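Long-range contacts in gamma-glutamyltransferase 1 Threonine peptidase. MEROPS family T03 (Pseudomonas nitroreducens, PDB 7D9E), which transfers the gamma-glutamyl group of glutathione and other gamma-glutamyl compounds to amino acids or peptides, or hydrolyses it to glutamate, as an N-terminal nucleophile hydrolase: residues Asp39-Phe44 against Asn62-Gly67; Gly11-Asn16 against Ser86-Thr91; Gly93-Phe98 against His125-Pro130; Thr17-Trp22 against Ser72-Ser77. All blocks are in the same frame, centred on the assembly; numbering follows the deposited sequence.

Interaction 1: Asp39-Phe44 against Asn62-Gly67. With DON (6-diazenyl-5-oxo-L-norleucine), chain D.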
loop_
_atom_site.group_PDB
_atom_site.type_symbol
_atom_site.label_atom_id
_atom_site.label_comp_id
_atom_site.label_asym_id
_atom_site.label_seq_id
_atom_site.Cartn_x
_atom_site.Cartn_y
_atom_site.Cartn_z
ATOM N N ASP B 39 5.914 10.343 5.927
ATOM C CA ASP B 39 5.319 10.567 7.253
ATOM C C ASP B 39 4.706 9.280 7.790
ATOM O O ASP B 39 3.583 9.289 8.316
ATOM C CB ASP B 39 4.351 11.766 7.317
ATOM C CG ASP B 39 3.163 11.710 6.331
ATOM O OD1 ASP B 39 3.046 10.738 5.591
ATOM O OD2 ASP B 39 2.390 12.714 6.296
ATOM N N GLU B 40 5.448 8.176 7.683
ATOM C CA GLU B 40 4.915 6.871 8.060
ATOM C C GLU B 40 4.715 6.725 9.560
ATOM O O GLU B 40 3.981 5.824 9.986
ATOM C CB GLU B 40 5.848 5.772 7.572
ATOM C CG GLU B 40 5.164 4.572 7.000
ATOM C CD GLU B 40 4.580 4.837 5.634
ATOM O OE1 GLU B 40 5.353 5.119 4.673
ATOM O OE2 GLU B 40 3.343 4.717 5.495
ATOM N N MET B 41 5.343 7.579 10.363
ATOM C CA MET B 41 5.213 7.445 11.811
ATOM C C MET B 41 3.753 7.517 12.252
ATOM O O MET B 41 3.395 6.983 13.310
ATOM C CB MET B 41 6.076 8.524 12.559
ATOM C CG MET B 41 7.580 8.266 12.256
ATOM S SD MET B 41 8.217 6.729 13.125
ATOM C CE MET B 41 8.014 7.317 14.825
ATOM N N ASP B 42 2.886 8.145 11.455
ATOM C CA ASP B 42 1.487 8.256 11.843
ATOM C C ASP B 42 0.758 6.917 11.803
ATOM O O ASP B 42 -0.364 6.812 12.311
ATOM C CB ASP B 42 0.747 9.264 10.962
ATOM C CG ASP B 42 -0.648 9.555 11.481
ATOM O OD1 ASP B 42 -0.752 10.131 12.585
ATOM O OD2 ASP B 42 -1.650 9.243 10.795
ATOM N N ASP B 43 1.351 5.895 11.211
ATOM C CA ASP B 43 0.742 4.574 11.215
ATOM C C ASP B 43 0.925 3.838 12.542
ATOM O O ASP B 43 0.246 2.826 12.760
ATOM C CB ASP B 43 1.318 3.772 10.066
ATOM C CG ASP B 43 0.618 4.048 8.741
ATOM O OD1 ASP B 43 -0.394 4.815 8.700
ATOM O OD2 ASP B 43 1.093 3.531 7.714
ATOM N N PHE B 44 1.820 4.289 13.414
ATOM C CA PHE B 44 1.816 3.764 14.768
ATOM C C PHE B 44 0.580 4.277 15.507
ATOM O O PHE B 44 -0.040 5.273 15.114
ATOM C CB PHE B 44 3.022 4.263 15.557
ATOM C CG PHE B 44 4.329 3.575 15.245
ATOM C CD1 PHE B 44 4.512 2.236 15.487
ATOM C CD2 PHE B 44 5.394 4.322 14.741
ATOM C CE1 PHE B 44 5.749 1.620 15.235
ATOM C CE2 PHE B 44 6.628 3.714 14.491
ATOM C CZ PHE B 44 6.799 2.374 14.742
ATOM N N ASN B 62 0.989 -2.007 18.461
ATOM C CA ASN B 62 1.421 -1.064 17.442
ATOM C C ASN B 62 1.850 0.275 18.024
ATOM O O ASN B 62 1.821 1.281 17.310
ATOM C CB ASN B 62 0.305 -0.893 16.398
ATOM C CG ASN B 62 0.751 -0.112 15.184
ATOM O OD1 ASN B 62 1.859 -0.280 14.674
ATOM N ND2 ASN B 62 -0.134 0.761 14.693
ATOM N N ALA B 63 2.267 0.291 19.295
ATOM C CA ALA B 63 2.842 1.480 19.904
ATOM C C ALA B 63 4.216 1.777 19.313
ATOM O O ALA B 63 4.909 0.882 18.804
ATOM C CB ALA B 63 3.012 1.259 21.410
ATOM N N ILE B 64 4.625 3.050 19.414
ATOM C CA ILE B 64 5.938 3.461 18.930
ATOM C C ILE B 64 7.028 2.810 19.771
ATOM O O ILE B 64 7.010 2.873 21.010
ATOM C CB ILE B 64 6.067 4.996 18.962
ATOM C CG1 ILE B 64 4.958 5.644 18.134
ATOM C CG2 ILE B 64 7.454 5.433 18.492
ATOM C CD1 ILE B 64 4.823 7.159 18.351
ATOM N N GLU B 65 8.022 2.220 19.096
ATOM C CA GLU B 65 9.231 1.730 19.761
ATOM C C GLU B 65 10.373 1.952 18.780
ATOM O O GLU B 65 10.170 1.783 17.561
ATOM C CB GLU B 65 9.129 0.229 20.090
ATOM C CG GLU B 65 7.988 -0.152 21.054
ATOM C CD GLU B 65 7.948 -1.652 21.374
ATOM O OE1 GLU B 65 8.854 -2.114 22.102
ATOM O OE2 GLU B 65 7.004 -2.356 20.937
ATOM N N PRO B 66 11.570 2.293 19.250
ATOM C CA PRO B 66 12.691 2.443 18.315
ATOM C C PRO B 66 12.969 1.147 17.559
ATOM O O PRO B 66 12.901 0.049 18.119
ATOM C CB PRO B 66 13.853 2.861 19.219
ATOM C CG PRO B 66 13.424 2.524 20.581
ATOM C CD PRO B 66 11.950 2.577 20.640
ATOM N N GLY B 67 13.257 1.287 16.257
ATOM C CA GLY B 67 13.562 0.170 15.382
ATOM C C GLY B 67 12.373 -0.656 14.930
ATOM O O GLY B 67 12.562 -1.658 14.212
HETATM O O DON D . 0.962 1.626 5.159
HETATM C C DON D . -0.326 2.013 5.182
HETATM O OXT DON D . -1.197 1.179 5.406
HETATM C CA DON D . -0.485 3.469 4.785
HETATM N N DON D . 0.604 4.278 5.286
HETATM C CB DON D . -0.687 3.376 3.258
HETATM C C1E DON D . -0.685 4.725 2.604
HETATM C C1D DON D . -1.160 4.548 1.186
HETATM O O1J DON D . -1.432 3.432 0.713
#
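Asn62 and Asp43 form the hydrogen bond that joins Asp39-Phe44 to Asn62-Gly67: Asn62 ND2 donates to Asp43 O over 2.9 Å, with an N-H...O angle of 159°. The oxygen lies close to the amide plane of Asn62, and the donor arrives in the carbonyl plane on a lone pair. A chi1 of -170° carries the amide away from the backbone N of Asn62 and across to this carbonyl. Its OD1 is taken up by Leu71 N, so bonds at both ends fix the rotation of the amide.

The apolar part of the contact centres on Phe44. Ile64 CA sits over the middle of one ring face, 4.0 Å from the centroid and 13° off the normal, a CH-pi contact. Ile64 CG1 packs on Phe44 CB at 3.5 Å, the two side chains crossing at about a right angle. At the ring edge, near the plane, Asn62 O approaches Phe44 CD1 to 3.4 Å. Met41, bent at chi2 and chi3, lays its sulfur against the Phe44 edge and extends CE to within 4.2 Å of Ile64 CG2.

Residues 40-43 form a short 3-10 turn within the long connection between strands 13-19 and 77-81, and the turn carries acidic groups of the substrate pocket on its other side.

There the interactions are polar. Asp43 OD2 accepts from the amino N of DON at 2.6 Å, and Glu40 accepts from the same nitrogen through OE2 in the conformer described here. Arg94 of the large subunit, the other chain, makes salt bridges to both carboxylates.

Interaction 2: Gly11-Asn16 against Ser86-Thr91; sequences GNAVSN and SLVLGT
Val88 swings CG1 away from its own backbone N (chi1 -173°), which brings this methyl to Ser15 CB at 3.7 Å between two strands, while a chi1 of -162° directs Ser15 OG toward Leu89 O. These strands belong to the two stacked beta layers of the Ntn-hydrolase alpha-beta-beta-alpha sandwich. They run nearly parallel, at 16°, and their axes approach to 6.9 Å, a closeness consistent with the small Ala13 and Ser15 side chains opposite Val88.

The second branch of Val88, CG2, reaches along the opposing strand to Ala13 CB at 3.9 Å, so the valine spans two successive inward-facing residues. Strand 13-16 continues its sheet into an antiparallel strand of the large subunit, a separate chain. On the far side of strand 84-90, where Ser86 and Leu87 form a classic beta bulge opposite Val79, Leu87 and Leu89 pack against helix 97-109, part of an outer helical layer.

Polar atoms meet at the other end of the contact. Ser15 OG is hydrogen-bonded to Ser77 O on the neighbouring strand and approaches Leu89 O to 3.1 Å. The backbone oxygen Val14 O rests against Val88 CG1 at 3.8 Å.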
loop_
_atom_site.group_PDB
_atom_site.type_symbol
_atom_site.label_atom_id
_atom_site.label_comp_id
_atom_site.label_asym_id
_atom_site.label_seq_id
_atom_site.Cartn_x
_atom_site.Cartn_y
_atom_site.Cartn_z
ATOM N N GLY B 11 6.285 -16.306 -16.627
ATOM C CA GLY B 11 5.331 -16.489 -15.555
ATOM C C GLY B 11 5.775 -15.995 -14.194
ATOM O O GLY B 11 5.080 -16.246 -13.205
ATOM N N ASN B 12 6.900 -15.295 -14.102
ATOM C CA ASN B 12 7.266 -14.663 -12.845
ATOM C C ASN B 12 6.426 -13.409 -12.652
ATOM O O ASN B 12 6.063 -12.724 -13.610
ATOM C CB ASN B 12 8.731 -14.254 -12.874
ATOM C CG ASN B 12 9.652 -15.397 -13.126
ATOM O OD1 ASN B 12 9.480 -16.493 -12.572
ATOM N ND2 ASN B 12 10.606 -15.192 -14.033
ATOM N N ALA B 13 6.126 -13.103 -11.400
ATOM C CA ALA B 13 5.257 -11.985 -11.085
ATOM C C ALA B 13 5.823 -11.174 -9.936
ATOM O O ALA B 13 6.417 -11.707 -9.001
ATOM C CB ALA B 13 3.843 -12.472 -10.727
ATOM N N VAL B 14 5.613 -9.863 -10.011
ATOM C CA VAL B 14 5.913 -8.933 -8.928
ATOM C C VAL B 14 4.677 -8.080 -8.670
ATOM O O VAL B 14 4.102 -7.505 -9.606
ATOM C CB VAL B 14 7.122 -8.030 -9.248
ATOM C CG1 VAL B 14 7.266 -6.926 -8.172
ATOM C CG2 VAL B 14 8.399 -8.829 -9.367
ATOM N N SER B 15 4.288 -7.974 -7.396
ATOM C CA SER B 15 3.241 -7.073 -6.950
ATOM C C SER B 15 3.872 -6.173 -5.900
ATOM O O SER B 15 4.307 -6.660 -4.860
ATOM C CB SER B 15 2.110 -7.908 -6.348
ATOM O OG SER B 15 0.914 -7.169 -6.271
ATOM N N ASN B 16 3.945 -4.874 -6.182
ATOM C CA ASN B 16 4.719 -3.965 -5.337
ATOM C C ASN B 16 3.870 -2.783 -4.911
ATOM O O ASN B 16 3.410 -2.014 -5.761
ATOM C CB ASN B 16 5.938 -3.454 -6.094
ATOM C CG ASN B 16 6.869 -2.713 -5.209
ATOM O OD1 ASN B 16 7.655 -3.316 -4.499
ATOM N ND2 ASN B 16 6.751 -1.389 -5.204
ATOM N N SER B 86 -2.217 -16.566 -11.654
ATOM C CA SER B 86 -3.513 -16.311 -12.264
ATOM C C SER B 86 -3.960 -14.866 -12.114
ATOM O O SER B 86 -4.664 -14.375 -12.997
ATOM C CB SER B 86 -4.580 -17.227 -11.665
ATOM O OG SER B 86 -4.644 -17.091 -10.263
ATOM N N LEU B 87 -3.571 -14.168 -11.042
ATOM C CA LEU B 87 -4.002 -12.790 -10.859
ATOM C C LEU B 87 -2.978 -12.066 -10.011
ATOM O O LEU B 87 -2.540 -12.599 -8.991
ATOM C CB LEU B 87 -5.376 -12.744 -10.177
ATOM C CG LEU B 87 -6.042 -11.362 -10.096
ATOM C CD1 LEU B 87 -6.456 -10.901 -11.485
ATOM C CD2 LEU B 87 -7.239 -11.407 -9.147
ATOM N N VAL B 88 -2.597 -10.864 -10.429
ATOM C CA VAL B 88 -1.663 -10.028 -9.681
ATOM C C VAL B 88 -2.371 -8.712 -9.443
ATOM O O VAL B 88 -2.918 -8.135 -10.388
ATOM C CB VAL B 88 -0.364 -9.797 -10.467
ATOM C CG1 VAL B 88 0.655 -9.076 -9.596
ATOM C CG2 VAL B 88 0.220 -11.128 -10.946
ATOM N N LEU B 89 -2.409 -8.266 -8.189
ATOM C CA LEU B 89 -3.152 -7.053 -7.907
ATOM C C LEU B 89 -2.701 -6.401 -6.610
ATOM O O LEU B 89 -2.117 -7.030 -5.733
ATOM C CB LEU B 89 -4.672 -7.283 -7.879
ATOM C CG LEU B 89 -5.300 -7.955 -6.653
ATOM C CD1 LEU B 89 -6.830 -7.872 -6.735
ATOM C CD2 LEU B 89 -4.898 -9.402 -6.512
ATOM N N GLY B 90 -3.022 -5.116 -6.514
ATOM C CA GLY B 90 -2.781 -4.347 -5.307
ATOM C C GLY B 90 -3.310 -2.952 -5.523
ATOM O O GLY B 90 -3.776 -2.603 -6.617
ATOM N N THR B 91 -3.243 -2.145 -4.475
ATOM C CA THR B 91 -3.873 -0.833 -4.528
ATOM C C THR B 91 -3.366 0.040 -3.381
ATOM O O THR B 91 -3.002 -0.475 -2.318
ATOM C CB THR B 91 -5.406 -0.961 -4.440
ATOM O OG1 THR B 91 -6.020 0.325 -4.513
ATOM C CG2 THR B 91 -5.858 -1.638 -3.151
#

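Interaction 3: Gly93-Phe98 against His125-Pro130. With DON (6-diazenyl-5-oxo-L-norleucine), chain D.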
loop_
_atom_site.group_PDB
_atom_site.type_symbol
_atom_site.label_atom_id
_atom_site.label_comp_id
_atom_site.label_asym_id
_atom_site.label_seq_id
_atom_site.Cartn_x
_atom_site.Cartn_y
_atom_site.Cartn_z
ATOM N N GLY B 93 -4.769 3.242 -0.711
ATOM C CA GLY B 93 -6.017 3.578 -0.062
ATOM C C GLY B 93 -6.014 3.467 1.452
ATOM O O GLY B 93 -7.095 3.409 2.050
ATOM N N GLY B 94 -4.835 3.408 2.069
ATOM C CA GLY B 94 -4.748 3.322 3.521
ATOM C C GLY B 94 -5.542 2.155 4.062
ATOM O O GLY B 94 -5.405 1.013 3.610
ATOM N N SER B 95 -6.413 2.431 5.055
ATOM C CA SER B 95 -7.127 1.330 5.678
ATOM C C SER B 95 -8.174 0.701 4.760
ATOM O O SER B 95 -8.770 -0.317 5.143
ATOM C CB SER B 95 -7.810 1.793 6.964
ATOM O OG SER B 95 -8.746 2.829 6.692
ATOM N N ARG B 96 -8.393 1.240 3.554
ATOM C CA ARG B 96 -9.299 0.637 2.593
ATOM C C ARG B 96 -8.610 -0.371 1.678
ATOM O O ARG B 96 -9.260 -0.974 0.836
ATOM C CB ARG B 96 -9.906 1.700 1.678
ATOM C CG ARG B 96 -10.820 2.779 2.307
ATOM C CD ARG B 96 -10.337 3.455 3.549
ATOM N NE ARG B 96 -11.208 4.606 3.811
ATOM C CZ ARG B 96 -11.136 5.414 4.849
ATOM N NH1 ARG B 96 -10.247 5.225 5.825
ATOM N NH2 ARG B 96 -12.002 6.414 4.936
ATOM N N ILE B 97 -7.307 -0.558 1.804
ATOM C CA ILE B 97 -6.580 -1.338 0.805
ATOM C C ILE B 97 -7.076 -2.772 0.764
ATOM O O ILE B 97 -7.346 -3.311 -0.311
ATOM C CB ILE B 97 -5.066 -1.278 1.076
ATOM C CG1 ILE B 97 -4.503 0.087 0.695
ATOM C CG2 ILE B 97 -4.354 -2.430 0.311
ATOM C CD1 ILE B 97 -3.077 0.315 1.119
ATOM N N PHE B 98 -7.111 -3.438 1.924
ATOM C CA PHE B 98 -7.450 -4.857 1.901
ATOM C C PHE B 98 -8.943 -5.066 1.706
ATOM O O PHE B 98 -9.340 -6.091 1.142
ATOM C CB PHE B 98 -6.861 -5.594 3.095
ATOM C CG PHE B 98 -7.157 -4.991 4.428
ATOM C CD1 PHE B 98 -8.383 -5.196 5.029
ATOM C CD2 PHE B 98 -6.178 -4.263 5.096
ATOM C CE1 PHE B 98 -8.655 -4.651 6.275
ATOM C CE2 PHE B 98 -6.429 -3.732 6.361
ATOM C CZ PHE B 98 -7.676 -3.934 6.943
ATOM N N HIS B 125 -16.537 0.917 1.967
ATOM C CA HIS B 125 -15.671 0.506 3.063
ATOM C C HIS B 125 -16.320 0.770 4.413
ATOM O O HIS B 125 -16.905 1.834 4.637
ATOM C CB HIS B 125 -14.365 1.300 2.966
ATOM C CG HIS B 125 -13.402 1.040 4.074
ATOM N ND1 HIS B 125 -12.684 -0.135 4.175
ATOM C CD2 HIS B 125 -13.050 1.797 5.139
ATOM C CE1 HIS B 125 -11.910 -0.076 5.250
ATOM N NE2 HIS B 125 -12.119 1.082 5.854
ATOM N N HIS B 126 -16.182 -0.198 5.318
ATOM C CA HIS B 126 -16.555 -0.054 6.710
ATOM C C HIS B 126 -15.415 -0.595 7.561
ATOM O O HIS B 126 -14.722 -1.527 7.158
ATOM C CB HIS B 126 -17.846 -0.834 7.007
ATOM C CG HIS B 126 -18.250 -0.792 8.442
ATOM N ND1 HIS B 126 -18.617 0.381 9.071
ATOM C CD2 HIS B 126 -18.339 -1.767 9.374
ATOM C CE1 HIS B 126 -18.901 0.121 10.338
ATOM N NE2 HIS B 126 -18.745 -1.176 10.545
ATOM N N GLN B 127 -15.206 0.006 8.751
ATOM C CA GLN B 127 -14.059 -0.387 9.572
ATOM C C GLN B 127 -14.341 -0.297 11.066
ATOM O O GLN B 127 -13.428 -0.023 11.856
ATOM C CB GLN B 127 -12.826 0.428 9.175
ATOM C CG GLN B 127 -13.033 1.936 9.260
ATOM C CD GLN B 127 -11.758 2.707 8.986
ATOM O OE1 GLN B 127 -10.995 2.369 8.073
ATOM N NE2 GLN B 127 -11.519 3.746 9.772
ATOM N N LEU B 128 -15.581 -0.598 11.470
ATOM C CA LEU B 128 -16.002 -0.699 12.870
ATOM C C LEU B 128 -16.090 0.670 13.534
ATOM O O LEU B 128 -17.127 1.021 14.113
ATOM C CB LEU B 128 -15.119 -1.654 13.684
ATOM C CG LEU B 128 -15.571 -1.894 15.120
ATOM C CD1 LEU B 128 -16.966 -2.515 15.139
ATOM C CD2 LEU B 128 -14.589 -2.798 15.853
ATOM N N LEU B 129 -15.001 1.438 13.474
ATOM C CA LEU B 129 -14.968 2.813 13.951
ATOM C C LEU B 129 -14.450 3.685 12.817
ATOM O O LEU B 129 -13.373 3.398 12.256
ATOM C CB LEU B 129 -14.051 2.966 15.160
ATOM C CG LEU B 129 -14.432 2.141 16.383
ATOM C CD1 LEU B 129 -13.345 2.307 17.428
ATOM C CD2 LEU B 129 -15.783 2.575 16.915
ATOM N N PRO B 130 -15.139 4.782 12.473
ATOM C CA PRO B 130 -16.334 5.331 13.126
ATOM C C PRO B 130 -17.566 4.426 13.072
ATOM O O PRO B 130 -17.777 3.705 12.085
ATOM C CB PRO B 130 -16.603 6.619 12.324
ATOM C CG PRO B 130 -15.259 7.008 11.789
ATOM C CD PRO B 130 -14.611 5.689 11.435
HETATM O O DON D . 0.962 1.626 5.159
HETATM C C DON D . -0.326 2.013 5.182
HETATM O OXT DON D . -1.197 1.179 5.406
HETATM C CA DON D . -0.485 3.469 4.785
HETATM N N DON D . 0.604 4.278 5.286
HETATM C CB DON D . -0.687 3.376 3.258
HETATM C C1E DON D . -0.685 4.725 2.604
HETATM C C1D DON D . -1.160 4.548 1.186
HETATM O O1J DON D . -1.432 3.432 0.713
#
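Gln127 OE1 is gripped by two donors, Ser95 OG from across the contact at 2.7 Å and His125 NE2 from its own segment at 2.8 Å. The serine hydroxyl lies in the carbonyl plane of the amide. The imidazole donor is tilted from that plane, but OE1 lies at the edge of the His125 ring, in plane with it, and the N-H...O angle is 165°. This knot ties the turn that leads from the Gly93-Gly94 loop into helix 97-109 to the edge strand 125-126 of a small mixed sheet. The chain of bonds runs further in both directions: Arg96 NH1 donates to Ser95 OG at 3.0 Å, and Gln127 NE2 donates to Leu129 O at 3.1 Å, which fixes the orientation of the amide.

Arg96 covers one face of His125. A bend at chi2 (47°) lays its chain over the ring, with CG 3.8 Å from the centroid in a CH-pi contact, and brings the guanidinium to within 12° of parallel with the imidazole. The guanidinium has its own partners, Gln160 OE1 for NE and Tyr135 in a cation-pi contact. Were His125 an alanine, Gln127 OE1 would lose one of its two donors and the aliphatic part of Arg96 would probably be left over a gap, freer to turn.

On the pocket side, Gly93 N and Gly94 N face DON O1J from 3.6 and 3.7 Å, too far for hydrogen bonds, in a position consistent with the oxyanion hole of this family. Ser95 O, buried and without a hydrogen-bond partner, lies 3.2 Å from His125 CE1.

Interaction 4: Thr17-Trp22 against Ser72-Ser77. With DON (6-diazenyl-5-oxo-L-norleucine), chain D.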
loop_
_atom_site.group_PDB
_atom_site.type_symbol
_atom_site.label_atom_id
_atom_site.label_comp_id
_atom_site.label_asym_id
_atom_site.label_seq_id
_atom_site.Cartn_x
_atom_site.Cartn_y
_atom_site.Cartn_z
ATOM N N THR B 17 3.700 -2.619 -3.590
ATOM C CA THR B 17 2.993 -1.476 -3.024
ATOM C C THR B 17 4.011 -0.694 -2.213
ATOM O O THR B 17 4.692 -1.266 -1.354
ATOM C CB THR B 17 1.838 -1.913 -2.098
ATOM O OG1 THR B 17 0.994 -2.874 -2.750
ATOM C CG2 THR B 17 0.986 -0.728 -1.754
ATOM N N TYR B 18 4.110 0.610 -2.464
ATOM C CA TYR B 18 5.049 1.426 -1.699
ATOM C C TYR B 18 4.487 2.830 -1.552
ATOM O O TYR B 18 3.524 3.214 -2.217
ATOM C CB TYR B 18 6.494 1.297 -2.223
ATOM C CG TYR B 18 6.878 2.006 -3.500
ATOM C CD1 TYR B 18 5.937 2.389 -4.441
ATOM C CD2 TYR B 18 8.214 2.263 -3.781
ATOM C CE1 TYR B 18 6.313 3.038 -5.617
ATOM C CE2 TYR B 18 8.599 2.920 -4.944
ATOM C CZ TYR B 18 7.640 3.296 -5.858
ATOM O OH TYR B 18 7.996 3.943 -7.019
ATOM N N THR B 19 5.091 3.606 -0.655
ATOM C CA THR B 19 4.407 4.779 -0.135
ATOM C C THR B 19 5.317 5.725 0.616
ATOM O O THR B 19 6.376 5.340 1.118
ATOM C CB THR B 19 3.254 4.333 0.806
ATOM O OG1 THR B 19 2.374 5.432 1.068
ATOM C CG2 THR B 19 3.749 3.738 2.111
ATOM N N LEU B 20 4.844 6.977 0.719
ATOM C CA LEU B 20 5.308 7.973 1.683
ATOM C C LEU B 20 4.336 8.130 2.850
ATOM O O LEU B 20 4.608 8.892 3.777
ATOM C CB LEU B 20 5.432 9.318 0.996
ATOM C CG LEU B 20 6.542 9.457 -0.037
ATOM C CD1 LEU B 20 6.397 10.827 -0.671
ATOM C CD2 LEU B 20 7.903 9.289 0.565
ATOM N N ASN B 21 3.229 7.401 2.825
ATOM C CA ASN B 21 2.060 7.479 3.694
ATOM C C ASN B 21 1.088 8.505 3.076
ATOM O O ASN B 21 0.444 8.208 2.050
ATOM C CB ASN B 21 2.342 7.722 5.162
ATOM C CG ASN B 21 1.075 7.634 5.990
ATOM O OD1 ASN B 21 0.080 7.031 5.533
ATOM N ND2 ASN B 21 1.074 8.234 7.167
ATOM N N TRP B 22 0.959 9.691 3.646
ATOM C CA TRP B 22 0.093 10.695 3.031
ATOM C C TRP B 22 0.708 11.140 1.701
ATOM O O TRP B 22 1.880 10.904 1.425
ATOM C CB TRP B 22 -0.165 11.868 3.990
ATOM C CG TRP B 22 -1.297 11.584 4.993
ATOM C CD1 TRP B 22 -1.650 10.365 5.521
ATOM C CD2 TRP B 22 -2.214 12.537 5.557
ATOM N N SER B 72 0.835 -1.707 8.835
ATOM C CA SER B 72 0.399 -1.229 7.532
ATOM C C SER B 72 -0.887 -1.933 7.137
ATOM O O SER B 72 -1.267 -2.956 7.715
ATOM C CB SER B 72 1.488 -1.525 6.514
ATOM O OG SER B 72 1.156 -1.040 5.233
ATOM N N SER B 73 -1.549 -1.354 6.140
ATOM C CA SER B 73 -2.633 -2.031 5.445
ATOM C C SER B 73 -2.238 -2.460 4.046
ATOM O O SER B 73 -3.060 -3.054 3.342
ATOM C CB SER B 73 -3.860 -1.123 5.364
ATOM O OG SER B 73 -4.318 -0.745 6.667
ATOM N N MET B 74 -1.024 -2.162 3.609
ATOM C CA MET B 74 -0.627 -2.417 2.215
ATOM C C MET B 74 -0.576 -3.930 2.003
ATOM O O MET B 74 -0.065 -4.679 2.841
ATOM C CB MET B 74 0.751 -1.806 2.046
ATOM C CG MET B 74 0.712 -0.290 1.809
ATOM S SD MET B 74 2.287 0.459 1.370
ATOM C CE MET B 74 3.372 -0.028 2.663
ATOM N N SER B 75 -1.129 -4.386 0.876
ATOM C CA SER B 75 -1.417 -5.804 0.685
ATOM C C SER B 75 -1.136 -6.253 -0.743
ATOM O O SER B 75 -2.020 -6.768 -1.428
ATOM C CB SER B 75 -2.877 -6.077 1.038
ATOM O OG SER B 75 -3.179 -5.691 2.373
ATOM N N PRO B 76 0.089 -6.083 -1.220
ATOM C CA PRO B 76 0.412 -6.555 -2.575
ATOM C C PRO B 76 0.187 -8.055 -2.640
ATOM O O PRO B 76 0.627 -8.798 -1.765
ATOM C CB PRO B 76 1.888 -6.203 -2.743
ATOM C CG PRO B 76 2.416 -6.052 -1.309
ATOM C CD PRO B 76 1.262 -5.529 -0.521
ATOM N N SER B 77 -0.535 -8.497 -3.662
ATOM C CA SER B 77 -1.049 -9.853 -3.687
ATOM C C SER B 77 -0.829 -10.517 -5.035
ATOM O O SER B 77 -0.826 -9.868 -6.087
ATOM C CB SER B 77 -2.570 -9.783 -3.442
ATOM O OG SER B 77 -2.880 -9.338 -2.118
HETATM O O DON D . 0.962 1.626 5.159
HETATM C C DON D . -0.326 2.013 5.182
HETATM O OXT DON D . -1.197 1.179 5.406
HETATM C CA DON D . -0.485 3.469 4.785
HETATM N N DON D . 0.604 4.278 5.286
HETATM C CB DON D . -0.687 3.376 3.258
HETATM C C1E DON D . -0.685 4.725 2.604
HETATM C C1D DON D . -1.160 4.548 1.186
HETATM O O1J DON D . -1.432 3.432 0.713
HETATM O O HOH W 1 -1.637 -2.945 -1.678
#
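Met74 wedges its sulfur between two methyl groups, SD lying 3.6 Å from Thr17 CG2 and 3.7 Å from Thr19 CG2. Both threonines project from the same side of strand 13-19 at the Ntn-hydrolase active site, facing the loop that leads into strand 77-81. A bend at chi3 (-55°) directs the Met74 methyl CE toward Thr19 and the carboxylate of DON. Farther along, Pro76 lays its ring against Thr17, CB meeting OG1 at 3.4 Å.

Water supplies the polar link between the segments. One molecule bonds to Thr17 OG1 at 2.8 Å and accepts from Ser75 N, while His3 ND1 also binds the threonine hydroxyl.

Two ST turns shape the pocket wall. Thr19 OG1 accepts from Asn21 N at 2.8 Å, and Ser72 OG accepts from Met74 N at 2.9 Å. Thr19 OG1 is also hydrogen-bonded to the amino group of Thr1, the probable nucleophile. A valine in place of Thr19 would keep a methyl beside Met74 but would probably leave Asn21 N and the Thr1 amino group without this partner, loosening the turn.

The remaining bonds hold DON. Asn21 OD1 accepts from its amino N, and Ser72 OG donates to the carboxylate atom DON O at 2.7 Å. Ser73 N donates to DON OXT at 2.7 Å, nearly straight at 169°.

How the interactions relate
Interaction 4 is the hub: its centre lies about 15 Å from that of interaction 1, 14 Å from interaction 2 and 13 Å from interaction 3, whereas the centres of interactions 1 and 2 are about 28 Å apart. Along the chain interaction 1 is nested inside the loop closed by interaction 4, and interaction 4 inside that closed by interaction 2; interaction 3 follows in series. Interactions 2 and 4 share strand 13-19 and join again where Ser77 pairs with Leu89. Helix 97-109, entered at interaction 3, follows strand 84-90 of interaction 2. Interactions 1, 3 and 4 all touch DON, so segments far apart in sequence converge on one pocket beside the paired sheets.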